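Long-range contacts in sugar ABC transporter, sugar-binding protein (Streptococcus pneumoniae, PDB 2HEU), which probably captures sugars outside the cell and delivers them to a membrane ABC transporter, as solute-binding proteins of this family do: residues 129-134 / 274-279; 179-184 / 219-224; 284-289 / 355-360. One frame throughout, in Å; residues are numbered along the deposited sequence. Where two conformers were deposited one is given.

Interaction 1. Residues 129-134 / 274-279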
ATOM      1  N   TYR A 129       5.057   0.741   2.979  1.00  8.29           N
ATOM      2  CA  TYR A 129       5.472  -0.394   3.799  1.00  7.93           C
ATOM      3  C   TYR A 129       6.857  -0.206   4.304  1.00  8.06           C
ATOM      4  O   TYR A 129       7.749   0.316   3.612  1.00  9.59           O
ATOM      5  CB  TYR A 129       5.398  -1.674   2.935  1.00  9.12           C
ATOM      6  CG  TYR A 129       5.611  -2.957   3.714  1.00  8.59           C
ATOM      7  CD1 TYR A 129       4.529  -3.718   4.122  1.00  8.51           C
ATOM      8  CD2 TYR A 129       6.870  -3.395   4.052  1.00  8.77           C
ATOM      9  CE1 TYR A 129       4.702  -4.921   4.879  1.00  8.35           C
ATOM     10  CE2 TYR A 129       7.092  -4.549   4.755  1.00  8.02           C
ATOM     11  CZ  TYR A 129       6.002  -5.339   5.170  1.00  7.60           C
ATOM     12  OH  TYR A 129       6.249  -6.499   5.819  1.00  8.36           O
ATOM     13  N   GLY A 130       7.118  -0.635   5.510  1.00  7.67           N
ATOM     14  CA  GLY A 130       8.479  -0.581   6.048  1.00  8.74           C
ATOM     15  C   GLY A 130       8.532  -1.212   7.436  1.00  8.22           C
ATOM     16  O   GLY A 130       7.752  -2.102   7.755  1.00  8.44           O
ATOM     17  N   ILE A 131       9.490  -0.709   8.239  1.00  7.70           N
ATOM     18  CA  ILE A 131       9.730  -1.292   9.532  1.00  8.14           C
ATOM     19  C   ILE A 131       9.348  -0.260  10.601  1.00  7.86           C
ATOM     20  O   ILE A 131       9.908   0.834  10.656  1.00  8.81           O
ATOM     21  CB  ILE A 131      11.197  -1.716   9.785  1.00  8.02           C
ATOM     22  CG1 ILE A 131      11.726  -2.551   8.587  1.00  8.28           C
ATOM     23  CG2 ILE A 131      11.328  -2.441  11.057  1.00  8.82           C
ATOM     24  CD1 ILE A 131      11.008  -3.856   8.347  1.00  8.90           C
ATOM     25  N   TYR A 132       8.350  -0.612  11.437  1.00  8.36           N
ATOM     26  CA  TYR A 132       8.082   0.198  12.679  1.00  8.24           C
ATOM     27  C   TYR A 132       9.123  -0.104  13.675  1.00  8.31           C
ATOM     28  O   TYR A 132       9.556  -1.259  13.840  1.00  8.51           O
ATOM     29  CB  TYR A 132       6.695  -0.209  13.247  1.00  8.51           C
ATOM     30  CG  TYR A 132       5.554   0.241  12.375  1.00  8.42           C
ATOM     31  CD1 TYR A 132       4.964   1.487  12.609  1.00  9.56           C
ATOM     32  CD2 TYR A 132       5.089  -0.496  11.329  1.00  8.78           C
ATOM     33  CE1 TYR A 132       3.906   1.934  11.830  1.00  8.92           C
ATOM     34  CE2 TYR A 132       4.056  -0.050  10.546  1.00  8.81           C
ATOM     35  CZ  TYR A 132       3.461   1.187  10.812  1.00  8.42           C
ATOM     36  OH  TYR A 132       2.407   1.659  10.055  1.00  9.21           O
ATOM     37  N   TYR A 133       9.565   0.952  14.405  1.00  8.33           N
ATOM     38  CA  TYR A 133      10.546   0.720  15.459  1.00  8.43           C
ATOM     39  C   TYR A 133      10.271   1.637  16.612  1.00  9.05           C
ATOM     40  O   TYR A 133       9.589   2.692  16.535  1.00  9.85           O
ATOM     41  CB  TYR A 133      11.995   0.921  14.942  1.00  9.36           C
ATOM     42  CG  TYR A 133      12.443   2.354  14.668  1.00  9.82           C
ATOM     43  CD1 TYR A 133      12.049   3.047  13.536  1.00 10.48           C
ATOM     44  CD2 TYR A 133      13.280   2.981  15.573  1.00 10.77           C
ATOM     45  CE1 TYR A 133      12.476   4.322  13.308  1.00 12.00           C
ATOM     46  CE2 TYR A 133      13.689   4.300  15.349  1.00 12.59           C
ATOM     47  CZ  TYR A 133      13.296   4.955  14.205  1.00 12.59           C
ATOM     48  OH  TYR A 133      13.714   6.237  13.993  1.00 16.05           O
ATOM     49  N   ASN A 134      10.808   1.239  17.764  1.00  9.38           N
ATOM     50  CA  ASN A 134      10.655   1.954  19.022  1.00  9.51           C
ATOM     51  C   ASN A 134      11.817   2.941  19.203  1.00 10.15           C
ATOM     52  O   ASN A 134      12.934   2.518  19.507  1.00 10.41           O
ATOM     53  CB  ASN A 134      10.627   0.926  20.133  1.00  9.68           C
ATOM     54  CG  ASN A 134      10.380   1.430  21.532  1.00 10.25           C
ATOM     55  OD1 ASN A 134       9.641   0.705  22.322  1.00 13.15           O
ATOM     56  ND2 ASN A 134      10.875   2.538  21.873  1.00  9.85           N
ATOM     57  N   GLY A 274       8.703   5.246  15.430  1.00 10.72           N
ATOM     58  CA  GLY A 274       9.257   5.641  14.175  1.00 11.05           C
ATOM     59  C   GLY A 274       9.064   4.562  13.145  1.00 10.26           C
ATOM     60  O   GLY A 274       8.615   3.433  13.439  1.00 10.11           O
ATOM     61  N   THR A 275       9.418   4.893  11.903  1.00 10.11           N
ATOM     62  CA  THR A 275       9.467   3.889  10.823  1.00  9.69           C
ATOM     63  C   THR A 275      10.770   4.094  10.028  1.00 10.11           C
ATOM     64  O   THR A 275      11.319   5.225   9.965  1.00 11.47           O
ATOM     65  CB  THR A 275       8.237   4.000   9.900  1.00  9.77           C
ATOM     66  OG1 THR A 275       8.074   5.360   9.467  1.00 10.69           O
ATOM     67  CG2 THR A 275       6.978   3.485  10.557  1.00 10.65           C
ATOM     68  N   PHE A 276      11.221   3.042   9.413  1.00 10.00           N
ATOM     69  CA  PHE A 276      12.307   3.161   8.474  1.00  9.58           C
ATOM     70  C   PHE A 276      11.999   2.317   7.250  1.00  9.69           C
ATOM     71  O   PHE A 276      11.253   1.333   7.257  1.00 10.41           O
ATOM     72  CB  PHE A 276      13.689   2.874   9.072  1.00 11.40           C
ATOM     73  CG  PHE A 276      13.930   1.480   9.598  1.00 10.90           C
ATOM     74  CD1 PHE A 276      14.369   0.448   8.757  1.00  9.79           C
ATOM     75  CD2 PHE A 276      13.835   1.178  10.974  1.00 10.61           C
ATOM     76  CE1 PHE A 276      14.710  -0.803   9.277  1.00  9.59           C
ATOM     77  CE2 PHE A 276      14.158  -0.043  11.485  1.00 10.42           C
ATOM     78  CZ  PHE A 276      14.611  -1.027  10.610  1.00  9.80           C
ATOM     79  N   MET A 277      12.599   2.704   6.145  1.00 10.02           N
ATOM     80  CA  MET A 277      12.505   1.950   4.889  1.00  9.59           C
ATOM     81  C   MET A 277      13.469   0.757   4.971  1.00  9.95           C
ATOM     82  O   MET A 277      14.596   0.867   5.457  1.00 11.34           O
ATOM     83  CB  MET A 277      12.906   2.843   3.708  1.00  9.97           C
ATOM     84  CG  MET A 277      11.904   3.984   3.525  1.00 11.64           C
ATOM     85  SD  MET A 277      12.489   5.279   2.439  1.00 13.11           S
ATOM     86  CE  MET A 277      12.212   4.371   1.037  1.00 12.37           C
ATOM     87  N   ILE A 278      13.021  -0.335   4.397  1.00 10.42           N
ATOM     88  CA  ILE A 278      13.938  -1.483   4.265  1.00 10.40           C
ATOM     89  C   ILE A 278      15.076  -1.048   3.351  1.00  9.79           C
ATOM     90  O   ILE A 278      14.923  -0.537   2.264  1.00 10.50           O
ATOM     91  CB  ILE A 278      13.176  -2.663   3.668  1.00 11.50           C
ATOM     92  CG1 ILE A 278      12.127  -3.164   4.704  1.00 10.89           C
ATOM     93  CG2 ILE A 278      14.131  -3.800   3.272  1.00 14.15           C
ATOM     94  CD1 ILE A 278      11.245  -4.301   4.219  1.00 11.73           C
ATOM     95  N   PRO A 279      16.312  -1.251   3.849  1.00 11.78           N
ATOM     96  CA  PRO A 279      17.505  -0.810   3.112  1.00 12.09           C
ATOM     97  C   PRO A 279      17.747  -1.635   1.920  1.00 10.51           C
ATOM     98  O   PRO A 279      17.331  -2.790   1.794  1.00 11.06           O
ATOM     99  CB  PRO A 279      18.628  -0.798   4.147  1.00 14.05           C
ATOM    100  CG  PRO A 279      18.194  -1.940   4.996  1.00 13.06           C
ATOM    101  CD  PRO A 279      16.737  -1.765   5.184  1.00 12.74           C
TER
HETATM  102  O   HOH W   1      10.521   0.147   3.216  1.00 10.36           O
HETATM  103  O   HOH W   2      12.785   7.448  11.593  1.00 23.95           O

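Interaction 2. Residues 179-184 / 219-224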
ATOM      1  N   GLY A 179       4.972  -7.156   1.796  1.00  7.87           N
ATOM      2  CA  GLY A 179       5.808  -6.046   1.474  1.00  8.05           C
ATOM      3  C   GLY A 179       7.267  -6.278   1.725  1.00  7.34           C
ATOM      4  O   GLY A 179       8.139  -5.801   1.001  1.00  8.25           O
ATOM      5  N   TYR A 180       7.605  -7.049   2.774  1.00  7.37           N
ATOM      6  CA  TYR A 180       8.987  -7.320   3.140  1.00  7.32           C
ATOM      7  C   TYR A 180       9.691  -8.048   1.983  1.00  7.15           C
ATOM      8  O   TYR A 180      10.775  -7.653   1.561  1.00  7.37           O
ATOM      9  CB  TYR A 180       9.042  -8.103   4.428  1.00  7.59           C
ATOM     10  CG  TYR A 180      10.440  -8.264   4.968  1.00  7.43           C
ATOM     11  CD1 TYR A 180      10.963  -7.430   5.926  1.00  7.72           C
ATOM     12  CD2 TYR A 180      11.277  -9.265   4.500  1.00  7.57           C
ATOM     13  CE1 TYR A 180      12.265  -7.551   6.374  1.00  8.07           C
ATOM     14  CE2 TYR A 180      12.576  -9.413   4.924  1.00  8.20           C
ATOM     15  CZ  TYR A 180      13.070  -8.557   5.859  1.00  7.14           C
ATOM     16  OH  TYR A 180      14.362  -8.624   6.322  1.00  8.47           O
ATOM     17  N   ASN A 181       9.094  -9.129   1.522  1.00  7.29           N
ATOM     18  CA  ASN A 181       9.751  -9.920   0.477  1.00  7.20           C
ATOM     19  C   ASN A 181       9.694  -9.213  -0.863  1.00  7.91           C
ATOM     20  O   ASN A 181      10.625  -9.323  -1.675  1.00  8.10           O
ATOM     21  CB  ASN A 181       9.193 -11.326   0.445  1.00  7.36           C
ATOM     22  CG  ASN A 181      10.130 -12.316  -0.276  1.00  7.58           C
ATOM     23  OD1 ASN A 181      11.333 -12.007  -0.438  1.00  8.17           O
ATOM     24  ND2 ASN A 181       9.598 -13.456  -0.634  1.00  8.07           N
ATOM     25  N   GLN A 182       8.625  -8.477  -1.148  1.00  7.79           N
ATOM     26  CA  GLN A 182       8.654  -7.679  -2.395  1.00  8.18           C
ATOM     27  C   GLN A 182       9.815  -6.712  -2.368  1.00  8.05           C
ATOM     28  O   GLN A 182      10.476  -6.522  -3.400  1.00  8.94           O
ATOM     29  CB  GLN A 182       7.323  -6.963  -2.610  1.00  7.84           C
ATOM     30  CG  GLN A 182       6.201  -7.914  -2.908  1.00  7.92           C
ATOM     31  CD  GLN A 182       4.967  -7.236  -3.450  1.00  8.39           C
ATOM     32  OE1 GLN A 182       5.023  -6.106  -3.943  1.00  8.99           O
ATOM     33  NE2 GLN A 182       3.860  -7.929  -3.386  1.00  9.17           N
ATOM     34  N   LEU A 183      10.089  -6.093  -1.242  1.00  7.86           N
ATOM     35  CA  LEU A 183      11.198  -5.128  -1.103  1.00  8.17           C
ATOM     36  C   LEU A 183      12.564  -5.843  -1.090  1.00  8.14           C
ATOM     37  O   LEU A 183      13.549  -5.266  -1.563  1.00  8.89           O
ATOM     38  CB  LEU A 183      10.998  -4.238   0.077  1.00  8.74           C
ATOM     39  CG  LEU A 183       9.865  -3.230  -0.110  1.00  9.54           C
ATOM     40  CD1 LEU A 183       9.461  -2.589   1.219  1.00 10.68           C
ATOM     41  CD2 LEU A 183      10.241  -2.192  -1.104  1.00 11.05           C
ATOM     42  N   ALA A 184      12.619  -7.068  -0.578  1.00  8.21           N
ATOM     43  CA  ALA A 184      13.833  -7.875  -0.731  1.00  8.14           C
ATOM     44  C   ALA A 184      14.153  -8.033  -2.197  1.00  8.12           C
ATOM     45  O   ALA A 184      15.281  -7.769  -2.660  1.00  9.02           O
ATOM     46  CB  ALA A 184      13.623  -9.227  -0.046  1.00  8.48           C
ATOM     47  N   LYS A 219      19.283 -13.627   1.567  1.00  8.43           N
ATOM     48  CA  LYS A 219      20.001 -12.846   2.557  1.00  8.12           C
ATOM     49  C   LYS A 219      19.040 -11.903   3.291  1.00  7.99           C
ATOM     50  O   LYS A 219      19.035 -11.825   4.536  1.00  8.99           O
ATOM     51  CB  LYS A 219      21.118 -12.057   1.904  1.00  8.64           C
ATOM     52  CG  LYS A 219      21.877 -11.120   2.793  1.00  9.44           C
ATOM     53  CD  LYS A 219      22.898 -10.316   2.023  1.00 10.94           C
ATOM     54  CE  LYS A 219      23.620  -9.236   2.775  1.00 11.58           C
ATOM     55  NZ  LYS A 219      24.479  -9.748   3.827  1.00 11.48           N
ATOM     56  N   VAL A 220      18.220 -11.188   2.562  1.00  8.09           N
ATOM     57  CA  VAL A 220      17.278 -10.232   3.191  1.00  7.96           C
ATOM     58  C   VAL A 220      16.239 -10.996   4.034  1.00  7.64           C
ATOM     59  O   VAL A 220      15.926 -10.623   5.175  1.00  7.75           O
ATOM     60  CB  VAL A 220      16.668  -9.310   2.169  1.00  8.39           C
ATOM     61  CG1 VAL A 220      15.671  -8.357   2.848  1.00  9.56           C
ATOM     62  CG2 VAL A 220      17.733  -8.505   1.447  1.00  9.71           C
ATOM     63  N   MET A 221      15.677 -12.086   3.494  1.00  7.58           N
ATOM     64  CA  MET A 221      14.747 -12.905   4.263  1.00  7.26           C
ATOM     65  C   MET A 221      15.395 -13.469   5.507  1.00  7.48           C
ATOM     66  O   MET A 221      14.720 -13.599   6.563  1.00  8.11           O
ATOM     67  CB  MET A 221      14.173 -14.034   3.406  1.00  7.55           C
ATOM     68  CG  MET A 221      13.176 -13.600   2.361  1.00  7.97           C
ATOM     69  SD  MET A 221      11.773 -12.654   2.976  1.00  8.46           S
ATOM     70  CE  MET A 221      11.193 -13.722   4.309  1.00 10.13           C
ATOM     71  N   ASP A 222      16.685 -13.820   5.443  1.00  7.69           N
ATOM     72  CA  ASP A 222      17.362 -14.402   6.562  1.00  7.90           C
ATOM     73  C   ASP A 222      17.555 -13.472   7.722  1.00  8.05           C
ATOM     74  O   ASP A 222      17.809 -13.918   8.838  1.00  8.42           O
ATOM     75  CB  ASP A 222      18.714 -15.041   6.143  1.00  8.25           C
ATOM     76  CG  ASP A 222      18.563 -16.397   5.552  1.00  9.28           C
ATOM     77  OD1 ASP A 222      17.514 -17.048   5.710  1.00 10.50           O
ATOM     78  OD2 ASP A 222      19.553 -16.893   4.938  1.00 10.62           O
ATOM     79  N   ILE A 223      17.390 -12.154   7.520  1.00  8.08           N
ATOM     80  CA  ILE A 223      17.389 -11.233   8.666  1.00  8.32           C
ATOM     81  C   ILE A 223      16.315 -11.624   9.664  1.00  8.05           C
ATOM     82  O   ILE A 223      16.468 -11.497  10.866  1.00  8.85           O
ATOM     83  CB  ILE A 223      17.232  -9.780   8.157  1.00  8.21           C
ATOM     84  CG1 ILE A 223      18.436  -9.387   7.303  1.00  9.35           C
ATOM     85  CG2 ILE A 223      17.035  -8.800   9.305  1.00  9.12           C
ATOM     86  CD1 ILE A 223      18.302  -8.074   6.531  1.00  9.82           C
ATOM     87  N   LEU A 224      15.170 -12.102   9.128  1.00  7.61           N
ATOM     88  CA  LEU A 224      14.038 -12.542   9.958  1.00  8.04           C
ATOM     89  C   LEU A 224      14.205 -13.881  10.590  1.00  8.33           C
ATOM     90  O   LEU A 224      13.342 -14.334  11.358  1.00  9.06           O
ATOM     91  CB  LEU A 224      12.736 -12.487   9.138  1.00  8.26           C
ATOM     92  CG  LEU A 224      12.408 -11.177   8.469  1.00  8.20           C
ATOM     93  CD1 LEU A 224      11.048 -11.305   7.770  1.00  9.11           C
ATOM     94  CD2 LEU A 224      12.446  -9.990   9.441  1.00 10.37           C
TER

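Interaction 3. Residues 284-289 / 355-360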
ATOM      1  N   GLY A 284      21.505   4.788   0.245  1.00 10.56           N
ATOM      2  CA  GLY A 284      20.755   5.510  -0.720  1.00  9.96           C
ATOM      3  C   GLY A 284      19.896   4.643  -1.583  1.00 11.17           C
ATOM      4  O   GLY A 284      19.214   5.130  -2.462  1.00 12.71           O
ATOM      5  N   GLN A 285      19.835   3.325  -1.345  1.00 11.13           N
ATOM      6  CA  GLN A 285      19.119   2.357  -2.159  1.00 11.16           C
ATOM      7  C   GLN A 285      17.826   1.853  -1.495  1.00 10.46           C
ATOM      8  O   GLN A 285      17.207   0.913  -2.028  1.00 12.54           O
ATOM      9  CB  GLN A 285      20.041   1.196  -2.491  1.00 12.73           C
ATOM     10  CG  GLN A 285      21.182   1.715  -3.445  1.00 15.01           C
ATOM     11  CD  GLN A 285      22.059   0.595  -3.888  1.00 18.68           C
ATOM     12  OE1 GLN A 285      21.957  -0.548  -3.443  1.00 23.26           O
ATOM     13  NE2 GLN A 285      22.923   0.891  -4.843  1.00 19.91           N
ATOM     14  N   SER A 286      17.455   2.355  -0.359  1.00  9.48           N
ATOM     15  CA  SER A 286      16.253   1.889   0.286  1.00  9.67           C
ATOM     16  C   SER A 286      15.033   2.199  -0.517  1.00  8.75           C
ATOM     17  O   SER A 286      14.966   3.180  -1.264  1.00  9.99           O
ATOM     18  CB  SER A 286      16.148   2.451   1.699  1.00 11.20           C
ATOM     19  OG  SER A 286      15.952   3.875   1.602  1.00 13.24           O
ATOM     20  N   LEU A 287      13.989   1.376  -0.348  1.00  9.13           N
ATOM     21  CA  LEU A 287      12.766   1.471  -1.128  1.00  8.91           C
ATOM     22  C   LEU A 287      11.565   1.252  -0.210  1.00  8.64           C
ATOM     23  O   LEU A 287      11.686   0.630   0.843  1.00  9.57           O
ATOM     24  CB  LEU A 287      12.749   0.403  -2.213  1.00  9.83           C
ATOM     25  CG  LEU A 287      13.796   0.501  -3.293  1.00  9.69           C
ATOM     26  CD1 LEU A 287      13.782  -0.687  -4.217  1.00 11.52           C
ATOM     27  CD2 LEU A 287      13.645   1.820  -4.143  1.00 11.57           C
ATOM     28  N   THR A 288      10.415   1.729  -0.658  1.00  8.60           N
ATOM     29  CA  THR A 288       9.136   1.325  -0.093  1.00  8.28           C
ATOM     30  C   THR A 288       8.213   0.879  -1.238  1.00  7.85           C
ATOM     31  O   THR A 288       8.566   1.013  -2.409  1.00  8.54           O
ATOM     32  CB  THR A 288       8.552   2.421   0.813  1.00  8.63           C
ATOM     33  OG1 THR A 288       7.407   1.889   1.496  1.00  8.55           O
ATOM     34  CG2 THR A 288       8.116   3.654   0.074  1.00  9.79           C
ATOM     35  N   VAL A 289       7.085   0.314  -0.854  1.00  8.35           N
ATOM     36  CA  VAL A 289       6.110  -0.226  -1.804  1.00  8.07           C
ATOM     37  C   VAL A 289       4.728   0.093  -1.269  1.00  8.37           C
ATOM     38  O   VAL A 289       4.517   0.146  -0.077  1.00  8.78           O
ATOM     39  CB  VAL A 289       6.305  -1.766  -1.987  1.00  8.50           C
ATOM     40  CG1 VAL A 289       6.128  -2.544  -0.707  1.00  9.46           C
ATOM     41  CG2 VAL A 289       5.425  -2.290  -3.105  1.00 10.08           C
ATOM     42  N   THR A 355       7.763   9.000  -5.230  1.00 13.69           N
ATOM     43  CA  THR A 355       8.968   9.142  -6.032  1.00 14.30           C
ATOM     44  C   THR A 355       9.346   7.795  -6.629  1.00 12.81           C
ATOM     45  O   THR A 355       8.634   6.802  -6.398  1.00 12.95           O
ATOM     46  CB  THR A 355      10.107   9.669  -5.181  1.00 14.26           C
ATOM     47  OG1 THR A 355      10.646   8.561  -4.364  1.00 13.52           O
ATOM     48  CG2 THR A 355       9.811  10.868  -4.340  1.00 16.03           C
ATOM     49  N   ASP A 356      10.571   7.682  -7.205  0.50 13.69           N
ATOM     50  CA  ASP A 356      11.063   6.441  -7.822  0.50 12.70           C
ATOM     51  C   ASP A 356      11.251   5.404  -6.755  0.50 13.05           C
ATOM     52  O   ASP A 356      11.229   4.200  -7.023  0.50 14.87           O
ATOM     53  CB  ASP A 356      12.221   6.607  -8.834  0.50 14.91           C
ATOM     54  CG  ASP A 356      13.371   7.353  -8.339  0.50 17.72           C
ATOM     55  OD1 ASP A 356      13.458   7.602  -7.135  0.50 18.22           O
ATOM     56  OD2 ASP A 356      14.237   7.681  -9.225  0.50 21.71           O
ATOM     57  N   ARG A 357      11.347   5.835  -5.523  1.00 10.70           N
ATOM     58  CA  ARG A 357      11.632   4.917  -4.453  1.00  9.87           C
ATOM     59  C   ARG A 357      10.409   4.373  -3.759  1.00  9.87           C
ATOM     60  O   ARG A 357      10.536   3.607  -2.829  1.00 10.48           O
ATOM     61  CB  ARG A 357      12.585   5.546  -3.443  1.00 11.53           C
ATOM     62  CG  ARG A 357      13.960   5.815  -4.092  1.00 13.53           C
ATOM     63  CD  ARG A 357      14.873   6.686  -3.250  1.00 15.47           C
ATOM     64  NE  ARG A 357      15.331   6.032  -2.025  1.00 14.46           N
ATOM     65  CZ  ARG A 357      16.206   6.572  -1.227  1.00 12.56           C
ATOM     66  NH1 ARG A 357      16.670   7.807  -1.409  1.00 13.49           N
ATOM     67  NH2 ARG A 357      16.617   5.973  -0.161  1.00 11.47           N
ATOM     68  N   HIS A 358       9.212   4.684  -4.270  1.00 10.17           N
ATOM     69  CA  HIS A 358       7.926   4.220  -3.752  1.00  9.68           C
ATOM     70  C   HIS A 358       7.253   3.383  -4.823  1.00 10.34           C
ATOM     71  O   HIS A 358       6.418   3.862  -5.588  1.00 12.68           O
ATOM     72  CB  HIS A 358       7.069   5.387  -3.340  1.00 10.69           C
ATOM     73  CG  HIS A 358       5.730   5.055  -2.708  1.00 10.62           C
ATOM     74  ND1 HIS A 358       4.818   6.070  -2.596  1.00 11.82           N
ATOM     75  CD2 HIS A 358       5.193   3.933  -2.181  1.00 11.32           C
ATOM     76  CE1 HIS A 358       3.781   5.516  -1.962  1.00 12.57           C
ATOM     77  NE2 HIS A 358       3.953   4.241  -1.742  1.00 11.76           N
ATOM     78  N   LEU A 359       7.579   2.106  -4.818  0.50  9.03           N
ATOM     79  CA  LEU A 359       7.163   1.198  -5.859  0.50  9.75           C
ATOM     80  C   LEU A 359       5.695   0.919  -5.778  0.50  8.55           C
ATOM     81  O   LEU A 359       5.146   0.913  -4.714  0.50  9.04           O
ATOM     82  CB  LEU A 359       7.922  -0.078  -5.605  0.50  9.63           C
ATOM     83  CG  LEU A 359       9.305  -0.146  -6.205  0.50 10.59           C
ATOM     84  CD1 LEU A 359      10.220   0.973  -5.782  0.50 14.72           C
ATOM     85  CD2 LEU A 359       9.931  -1.470  -5.901  0.50 11.21           C
ATOM     86  N   VAL A 360       5.042   0.613  -6.919  1.00  9.67           N
ATOM     87  CA  VAL A 360       3.688   0.043  -6.878  1.00  9.32           C
ATOM     88  C   VAL A 360       3.858  -1.448  -6.529  1.00  8.53           C
ATOM     89  O   VAL A 360       4.747  -2.154  -7.035  1.00  9.68           O
ATOM     90  CB  VAL A 360       2.960   0.210  -8.186  1.00 10.14           C
ATOM     91  CG1 VAL A 360       1.590  -0.417  -8.129  1.00 10.75           C
ATOM     92  CG2 VAL A 360       2.828   1.714  -8.543  1.00 12.70           C
TER

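Interaction 1. Residues 129-134 / 274-279
Ile131 and Phe276 face each other as an antiparallel hydrogen-bonded pair, and their side chains make the dense part of this contact. The branch point of the isoleucine stands over the middle of the phenylalanine ring, Ile131 CB lying 3.6 Å from the ring centroid, while CG1 leans on CE1 and CG2 on CZ and CE2, the two branches falling on either side of CZ. Phe276 can lie beneath its partner because its CG sits between the backbone N and the carbonyl carbon (chi1 63°), which folds the ring back across the neighbouring strand. Tyr133, on the same face of the sheet, meets it obliquely, with Tyr133 CD1 3.6 Å from Phe276 CD2; Val145 touches both side chains. On the other face, Thr275 CG2 sits above the rim of the Tyr132 ring, 3.5 Å from Tyr132 CD1, and the tyrosine hydroxyl bonds to Gly257 O. Two reciprocal backbone pairs hold this ladder: Ile131 N to Phe276 O, with an N-H...O angle of 171°, and Phe276 N back to Ile131 O, then Tyr133 and Gly274 likewise. Past Gly130, toward Tyr129, direct pairing gives way to a water that bridges Tyr129 O and Ile278 N, 2.8 Å from each; Ile278 CD1 comes no nearer than 4.2 Å to Tyr129 CE2, at the ring edge. Amide bonds and apolar packing thus seal the middle, while water supplies partners to Ile278 N and Tyr129 O, the latter also bonded by Thr288 OG1, and a second water links Thr275 O, on the strand's outer side, to Tyr133 OH.

Interaction 2. Residues 179-184 / 219-224
Tyr180 reaches from helix 178-189 to residues 220-224 and carries most of this contact. Its CB points toward the partner, and with CG anti to the backbone N (chi1 -172°) the ring runs straight into the gap. From there CG and CD2 lie under Leu224 CD1, which lies over one ring face almost at its centre, 3.8 Å from the centroid. CD2 also meets Met221 SD at 3.7 Å, the sulfur approaching the ring edge in a Met-aromatic contact. Further out, Tyr180 CE2 touches Val220 CG1 at 3.9 Å, and CE1 lies beside Leu224 CD2. At the tip, Tyr180 OH donates to Val220 O over 2.8 Å and rests against Ile223 CB. That carbonyl is gripped twice: Tyr180 OH and Ile223 N reach Val220 O from opposite faces of its plane. One turn on, Ala184 CB packs on Val220 CG1 at 3.7 Å, where the CA atoms come nearest, Ala184 to Val220. Helix 149-161 backs Val220 and Ile223, and helix 370-382 packs on Met221. This is interhelical core packing within a solute-binding-protein lobe, with a tyrosine hydroxyl tied to a backbone carbonyl of the neighbouring helix.

Interaction 3. Residues 284-289 / 355-360
Arg357 turns its guanidinium edge toward Ser286 and one of its faces toward Gly284. Two nitrogens grip the serine side-on: Arg357 NE donates to Ser286 O at 3.0 Å, and Arg357 NH2 to Ser286 OG at 2.8 Å, both acceptors lying close to the guanidinium plane. A further, weak bond runs from NH2 to the same carbonyl. Gly284 O stands over the centre of the group, 3.6 Å from Arg357 CZ. The bend at chi3 (68°) turns NE in from the chain's course toward Ser286 O, and Tyr352 adds a cation-pi contact. Beyond it the chains pair in parallel, Thr288 N bonding straight to Arg357 O (177°) and Leu359 N to Thr288 O. Thr288 and His358 project from one face of this pair, their side chains crossing with Thr288 CG2 3.7 Å from His358 CD2; the imidazole is fixed by Phe354 N and Asn127 O. From the other face come Val289 and Leu359, toward helix 178-189, which Leu287 also touches; Leu287 CD2 lies 3.9 Å from Arg357 CB. The guanidinium thus meets neutral oxygens of Ser286 and Gly284 and the Tyr352 ring, which probably soften its charge without a salt bridge among them.

In the fold
The three contacts cluster in one region of the chain, their centres 13 to 15 Å apart. Along the sequence, interaction 2 falls wholly between the two strands joined in interaction 1, and interaction 3 follows both. Helix 178-189 is the common element: Tyr180 and Leu183 pack on Tyr129 and Ile278 of interaction 1, and Leu183 also reaches Leu287 and Val289 of interaction 3. The short parallel pair of 288-290 and 358-360 is tied to the antiparallel sheet by a probable bond from Thr288 OG1 to Tyr129 O, 2.7 Å long. Segments distant in sequence thereby pack together around helix 178-189, consistent with a lobe of a solute-binding protein.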